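Local coordinates for putative PAS/PAC sensor protein (Nakamurella multipartita DSM 44233, PDB 6HMJ), which senses blue light through a bound flavin mononucleotide in its light-oxygen-voltage domain and, through an ANTAR domain, probably binds RNA to regulate translation, at residues 206-218 with 299-313. Sequence-based numbering, arbitrary orientation.
Sequences PAPSTKGWTVPVT and AIRSAIANGDAVTTL. With FMN (flavin mononucleotide), chain E.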
loop_
_atom_site.group_PDB
_atom_site.type_symbol
_atom_site.label_atom_id
_atom_site.label_comp_id
_atom_site.label_asym_id
_atom_site.label_seq_id
_atom_site.Cartn_x
_atom_site.Cartn_y
_atom_site.Cartn_z
ATOM N N PRO A 206 -10.922 15.384 -8.794
ATOM C CA PRO A 206 -12.227 15.610 -9.426
ATOM C C PRO A 206 -12.974 14.305 -9.644
ATOM O O PRO A 206 -12.381 13.231 -9.776
ATOM C CB PRO A 206 -11.876 16.287 -10.757
ATOM C CG PRO A 206 -10.448 15.946 -11.015
ATOM C CD PRO A 206 -9.795 15.703 -9.690
ATOM N N ALA A 207 -14.299 14.413 -9.686
ATOM C CA ALA A 207 -15.136 13.234 -9.827
ATOM C C ALA A 207 -14.928 12.596 -11.200
ATOM O O ALA A 207 -14.627 13.288 -12.176
ATOM C CB ALA A 207 -16.606 13.598 -9.643
ATOM N N PRO A 208 -15.083 11.275 -11.303
ATOM C CA PRO A 208 -14.942 10.626 -12.611
ATOM C C PRO A 208 -15.957 11.156 -13.610
ATOM O O PRO A 208 -16.950 11.796 -13.258
ATOM C CB PRO A 208 -15.185 9.141 -12.305
ATOM C CG PRO A 208 -14.938 9.000 -10.841
ATOM C CD PRO A 208 -15.368 10.299 -10.236
ATOM N N SER A 209 -15.689 10.882 -14.883
ATOM C CA SER A 209 -16.605 11.279 -15.938
ATOM C C SER A 209 -17.911 10.496 -15.826
ATOM O O SER A 209 -17.984 9.436 -15.196
ATOM C CB SER A 209 -15.968 11.058 -17.310
ATOM O OG SER A 209 -16.915 11.246 -18.345
ATOM N N THR A 210 -18.956 11.037 -16.451
ATOM C CA THR A 210 -20.284 10.439 -16.433
ATOM C C THR A 210 -20.810 10.134 -17.830
ATOM O O THR A 210 -21.875 9.521 -17.957
ATOM C CB THR A 210 -21.256 11.372 -15.689
ATOM O OG1 THR A 210 -20.930 11.380 -14.292
ATOM C CG2 THR A 210 -22.700 10.935 -15.846
ATOM N N LYS A 211 -20.079 10.503 -18.877
ATOM C CA LYS A 211 -20.575 10.410 -20.243
ATOM C C LYS A 211 -20.279 9.028 -20.815
ATOM O O LYS A 211 -19.151 8.535 -20.712
ATOM C CB LYS A 211 -19.934 11.498 -21.104
ATOM C CG LYS A 211 -19.982 12.890 -20.470
ATOM C CD LYS A 211 -21.397 13.338 -20.115
ATOM C CE LYS A 211 -21.368 14.439 -19.063
ATOM N NZ LYS A 211 -22.706 15.049 -18.840
ATOM N N GLY A 212 -21.289 8.413 -21.411
ATOM C CA GLY A 212 -21.167 7.115 -22.058
ATOM C C GLY A 212 -21.124 7.242 -23.566
ATOM O O GLY A 212 -20.532 8.179 -24.111
ATOM N N TRP A 213 -21.766 6.299 -24.247
ATOM C CA TRP A 213 -21.730 6.255 -25.706
ATOM C C TRP A 213 -22.748 5.231 -26.204
ATOM O O TRP A 213 -23.387 4.521 -25.420
ATOM C CB TRP A 213 -20.325 5.920 -26.214
ATOM C CG TRP A 213 -19.611 4.870 -25.407
ATOM C CD1 TRP A 213 -18.633 5.077 -24.479
ATOM C CD2 TRP A 213 -19.823 3.451 -25.456
ATOM N NE1 TRP A 213 -18.221 3.878 -23.948
ATOM C CE2 TRP A 213 -18.936 2.865 -24.531
ATOM C CE3 TRP A 213 -20.675 2.622 -26.191
ATOM C CZ2 TRP A 213 -18.876 1.489 -24.321
ATOM C CZ3 TRP A 213 -20.612 1.250 -25.980
ATOM C CH2 TRP A 213 -19.720 0.701 -25.053
ATOM N N THR A 214 -22.886 5.170 -27.528
ATOM C CA THR A 214 -23.723 4.194 -28.215
ATOM C C THR A 214 -23.026 3.847 -29.525
ATOM O O THR A 214 -22.640 4.751 -30.273
ATOM C CB THR A 214 -25.130 4.747 -28.488
ATOM O OG1 THR A 214 -25.803 5.008 -27.249
ATOM C CG2 THR A 214 -25.953 3.764 -29.306
ATOM N N VAL A 215 -22.860 2.556 -29.796
ATOM C CA VAL A 215 -22.133 2.106 -30.984
ATOM C C VAL A 215 -22.883 0.959 -31.637
ATOM O O VAL A 215 -23.668 0.253 -30.988
ATOM C CB VAL A 215 -20.697 1.659 -30.643
ATOM C CG1 VAL A 215 -19.930 2.790 -29.982
ATOM C CG2 VAL A 215 -20.722 0.424 -29.750
ATOM N N PRO A 216 -22.645 0.737 -32.924
ATOM C CA PRO A 216 -23.286 -0.375 -33.635
ATOM C C PRO A 216 -22.589 -1.690 -33.299
ATOM O O PRO A 216 -21.611 -1.734 -32.555
ATOM C CB PRO A 216 -23.116 0.006 -35.105
ATOM C CG PRO A 216 -21.866 0.801 -35.137
ATOM C CD PRO A 216 -21.806 1.549 -33.827
ATOM N N VAL A 217 -23.109 -2.773 -33.869
ATOM C CA VAL A 217 -22.592 -4.116 -33.631
ATOM C C VAL A 217 -21.921 -4.606 -34.906
ATOM O O VAL A 217 -22.513 -4.549 -35.991
ATOM C CB VAL A 217 -23.710 -5.077 -33.194
ATOM C CG1 VAL A 217 -23.190 -6.503 -33.118
ATOM C CG2 VAL A 217 -24.284 -4.643 -31.859
ATOM N N THR A 218 -20.687 -5.084 -34.771
ATOM C CA THR A 218 -19.887 -5.510 -35.912
ATOM C C THR A 218 -20.079 -6.999 -36.193
ATOM O O THR A 218 -21.199 -7.463 -36.406
ATOM C CB THR A 218 -18.386 -5.230 -35.677
ATOM O OG1 THR A 218 -17.894 -6.079 -34.633
ATOM C CG2 THR A 218 -18.166 -3.776 -35.283
ATOM N N ALA A 299 -29.370 9.183 -29.285
ATOM C CA ALA A 299 -28.647 8.124 -29.979
ATOM C C ALA A 299 -29.370 6.792 -29.844
ATOM O O ALA A 299 -29.499 6.043 -30.820
ATOM C CB ALA A 299 -27.223 8.021 -29.435
ATOM N N ILE A 300 -29.866 6.489 -28.645
ATOM C CA ILE A 300 -30.597 5.244 -28.430
ATOM C C ILE A 300 -31.897 5.251 -29.225
ATOM O O ILE A 300 -32.216 4.288 -29.934
ATOM C CB ILE A 300 -30.851 5.034 -26.927
ATOM C CG1 ILE A 300 -29.521 4.995 -26.163
ATOM C CG2 ILE A 300 -31.634 3.755 -26.696
ATOM C CD1 ILE A 300 -29.665 5.123 -24.657
ATOM N N ARG A 301 -32.669 6.337 -29.117
ATOM C CA ARG A 301 -33.914 6.455 -29.870
ATOM C C ARG A 301 -33.689 6.220 -31.357
ATOM O O ARG A 301 -34.428 5.465 -31.998
ATOM C CB ARG A 301 -34.526 7.839 -29.635
ATOM C CG ARG A 301 -35.314 7.961 -28.344
ATOM C CD ARG A 301 -36.150 9.237 -28.296
ATOM N NE ARG A 301 -35.421 10.339 -27.662
ATOM C CZ ARG A 301 -34.769 11.305 -28.305
ATOM N NH1 ARG A 301 -34.736 11.340 -29.631
ATOM N NH2 ARG A 301 -34.145 12.246 -27.609
ATOM N N SER A 302 -32.659 6.852 -31.921
ATOM C CA SER A 302 -32.419 6.731 -33.354
ATOM C C SER A 302 -32.077 5.295 -33.734
ATOM O O SER A 302 -32.594 4.767 -34.727
ATOM C CB SER A 302 -31.297 7.680 -33.775
ATOM O OG SER A 302 -31.343 7.939 -35.166
ATOM N N ALA A 303 -31.211 4.644 -32.952
ATOM C CA ALA A 303 -30.860 3.255 -33.227
ATOM C C ALA A 303 -32.099 2.372 -33.220
ATOM O O ALA A 303 -32.308 1.563 -34.132
ATOM C CB ALA A 303 -29.840 2.762 -32.199
ATOM N N ILE A 304 -32.940 2.521 -32.195
ATOM C CA ILE A 304 -34.152 1.714 -32.096
ATOM C C ILE A 304 -35.067 1.989 -33.281
ATOM O O ILE A 304 -35.559 1.065 -33.938
ATOM C CB ILE A 304 -34.862 1.985 -30.756
ATOM C CG1 ILE A 304 -34.045 1.390 -29.607
ATOM C CG2 ILE A 304 -36.281 1.415 -30.779
ATOM C CD1 ILE A 304 -34.508 1.812 -28.231
ATOM N N ALA A 305 -35.311 3.269 -33.571
ATOM C CA ALA A 305 -36.222 3.627 -34.651
ATOM C C ALA A 305 -35.780 3.038 -35.983
ATOM O O ALA A 305 -36.615 2.791 -36.859
ATOM C CB ALA A 305 -36.326 5.148 -34.762
ATOM N N ASN A 306 -34.481 2.812 -36.159
ATOM C CA ASN A 306 -33.951 2.280 -37.407
ATOM C C ASN A 306 -33.801 0.763 -37.398
ATOM O O ASN A 306 -33.358 0.195 -38.401
ATOM C CB ASN A 306 -32.595 2.924 -37.713
ATOM C CG ASN A 306 -32.722 4.376 -38.119
ATOM O OD1 ASN A 306 -33.025 4.685 -39.272
ATOM N ND2 ASN A 306 -32.493 5.277 -37.172
ATOM N N GLY A 307 -34.161 0.096 -36.303
ATOM C CA GLY A 307 -33.996 -1.342 -36.229
ATOM C C GLY A 307 -32.553 -1.785 -36.188
ATOM O O GLY A 307 -32.241 -2.905 -36.603
ATOM N N ASP A 308 -31.660 -0.930 -35.698
ATOM C CA ASP A 308 -30.246 -1.252 -35.623
ATOM C C ASP A 308 -29.934 -2.053 -34.361
ATOM O O ASP A 308 -30.643 -1.989 -33.355
ATOM C CB ASP A 308 -29.404 0.025 -35.640
ATOM C CG ASP A 308 -29.567 0.815 -36.922
ATOM O OD1 ASP A 308 -29.982 0.223 -37.940
ATOM O OD2 ASP A 308 -29.276 2.029 -36.909
ATOM N N ALA A 309 -28.846 -2.814 -34.430
ATOM C CA ALA A 309 -28.265 -3.464 -33.263
ATOM C C ALA A 309 -27.132 -2.583 -32.751
ATOM O O ALA A 309 -26.218 -2.241 -33.510
ATOM C CB ALA A 309 -27.749 -4.860 -33.609
ATOM N N VAL A 310 -27.198 -2.203 -31.474
ATOM C CA VAL A 310 -26.225 -1.293 -30.889
ATOM C C VAL A 310 -25.906 -1.732 -29.468
ATOM O O VAL A 310 -26.696 -2.407 -28.806
ATOM C CB VAL A 310 -26.723 0.172 -30.873
ATOM C CG1 VAL A 310 -27.055 0.642 -32.278
ATOM C CG2 VAL A 310 -27.933 0.315 -29.951
ATOM N N THR A 311 -24.725 -1.331 -29.008
ATOM C CA THR A 311 -24.325 -1.473 -27.617
ATOM C C THR A 311 -24.191 -0.080 -27.020
ATOM O O THR A 311 -23.587 0.805 -27.635
ATOM C CB THR A 311 -23.006 -2.235 -27.489
ATOM O OG1 THR A 311 -23.151 -3.543 -28.057
ATOM C CG2 THR A 311 -22.607 -2.363 -26.023
ATOM N N THR A 312 -24.756 0.114 -25.833
ATOM C CA THR A 312 -24.782 1.420 -25.193
ATOM C C THR A 312 -24.183 1.320 -23.801
ATOM O O THR A 312 -24.539 0.425 -23.031
ATOM C CB THR A 312 -26.211 1.966 -25.111
ATOM O OG1 THR A 312 -26.632 2.397 -26.412
ATOM C CG2 THR A 312 -26.298 3.135 -24.136
ATOM N N LEU A 313 -23.274 2.237 -23.489
ATOM C CA LEU A 313 -22.789 2.437 -22.131
ATOM C C LEU A 313 -23.461 3.684 -21.573
ATOM O O LEU A 313 -23.471 4.733 -22.227
ATOM C CB LEU A 313 -21.268 2.585 -22.104
ATOM C CG LEU A 313 -20.631 2.797 -20.730
ATOM C CD1 LEU A 313 -20.880 1.592 -19.830
ATOM C CD2 LEU A 313 -19.139 3.076 -20.859
HETATM N N1 FMN E . -31.949 2.682 -21.146
HETATM C C2 FMN E . -31.222 2.728 -20.008
HETATM O O2 FMN E . -30.803 3.833 -19.601
HETATM N N3 FMN E . -30.929 1.629 -19.293
HETATM C C4 FMN E . -31.332 0.407 -19.651
HETATM O O4 FMN E . -31.039 -0.592 -18.960
HETATM C C4A FMN E . -32.134 0.267 -20.884
HETATM N N5 FMN E . -32.581 -0.928 -21.314
HETATM C C5A FMN E . -33.313 -1.019 -22.448
HETATM C C6 FMN E . -33.754 -2.271 -22.864
HETATM C C7 FMN E . -34.510 -2.400 -24.020
HETATM C C7M FMN E . -34.980 -3.764 -24.450
HETATM C C8 FMN E . -34.840 -1.192 -24.821
HETATM C C8M FMN E . -35.653 -1.286 -26.086
HETATM C C9 FMN E . -34.397 0.057 -24.412
HETATM C C9A FMN E . -33.643 0.198 -23.251
HETATM N N10 FMN E . -33.178 1.463 -22.804
HETATM C C10 FMN E . -32.420 1.513 -21.626
HETATM C "C1'" FMN E . -33.427 2.722 -23.514
HETATM C "C2'" FMN E . -34.640 3.429 -22.944
HETATM O "O2'" FMN E . -35.639 2.487 -22.546
HETATM C "C3'" FMN E . -35.210 4.358 -23.999
HETATM O "O3'" FMN E . -35.567 3.585 -25.155
HETATM C "C4'" FMN E . -34.235 5.440 -24.437
HETATM O "O4'" FMN E . -33.820 6.218 -23.314
HETATM C "C5'" FMN E . -34.959 6.274 -25.483
HETATM O "O5'" FMN E . -34.859 7.666 -25.218
HETATM P P FMN E . -36.111 8.430 -24.565
HETATM O O1P FMN E . -35.592 9.838 -24.433
HETATM O O2P FMN E . -37.214 8.246 -25.581
HETATM O O3P FMN E . -36.391 7.698 -23.274
#
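Ala299 and Ile300, on the helix beside the flavin, both meet Thr214: the methyl of Ala299 and CG1 of Ile300 lie close to its OG1. Ile300 turns its other branch, CG2, to the ribityl chain of FMN; Arg301 NE gives phosphate oxygen O1P a weak hydrogen bond, and one turn on Ile304 CD1 also nears the ribityl chain. The helix closes in a Schellman motif at Gly307, and the chain returns as strand 310-313, antiparallel to 213-216. Before it, Ala309 CB touches CG2 of the poorly ordered Val217 at 3.9 Å. Val310 CG2 packs on Thr214 CG2. Thr311 N gives a hydrogen bond to Val215 O (2.7 Å), and Val215 N one to Thr311 O (2.9 Å). On the helix-facing side, Thr312 OG1 and Thr214 OG1 share a hydrogen bond of 2.9 Å. Leu313 bonds Trp213 twice through the backbone and lays CB over the indole, 3.5 Å from the six-ring centroid, while CD2 nears NE1. Trp213 CG sits between its backbone N and carbonyl carbon (chi1 40°), which lays the indole across the neighbouring strand, its CZ3 edge at Thr311 O. Replacing Trp213 with an alanine would probably leave Leu313 CB without its aromatic cover. Strand 213-216 is thereby the outermost strand, within this chain, of the antiparallel sheet of the flavin-binding PAS (LOV) fold.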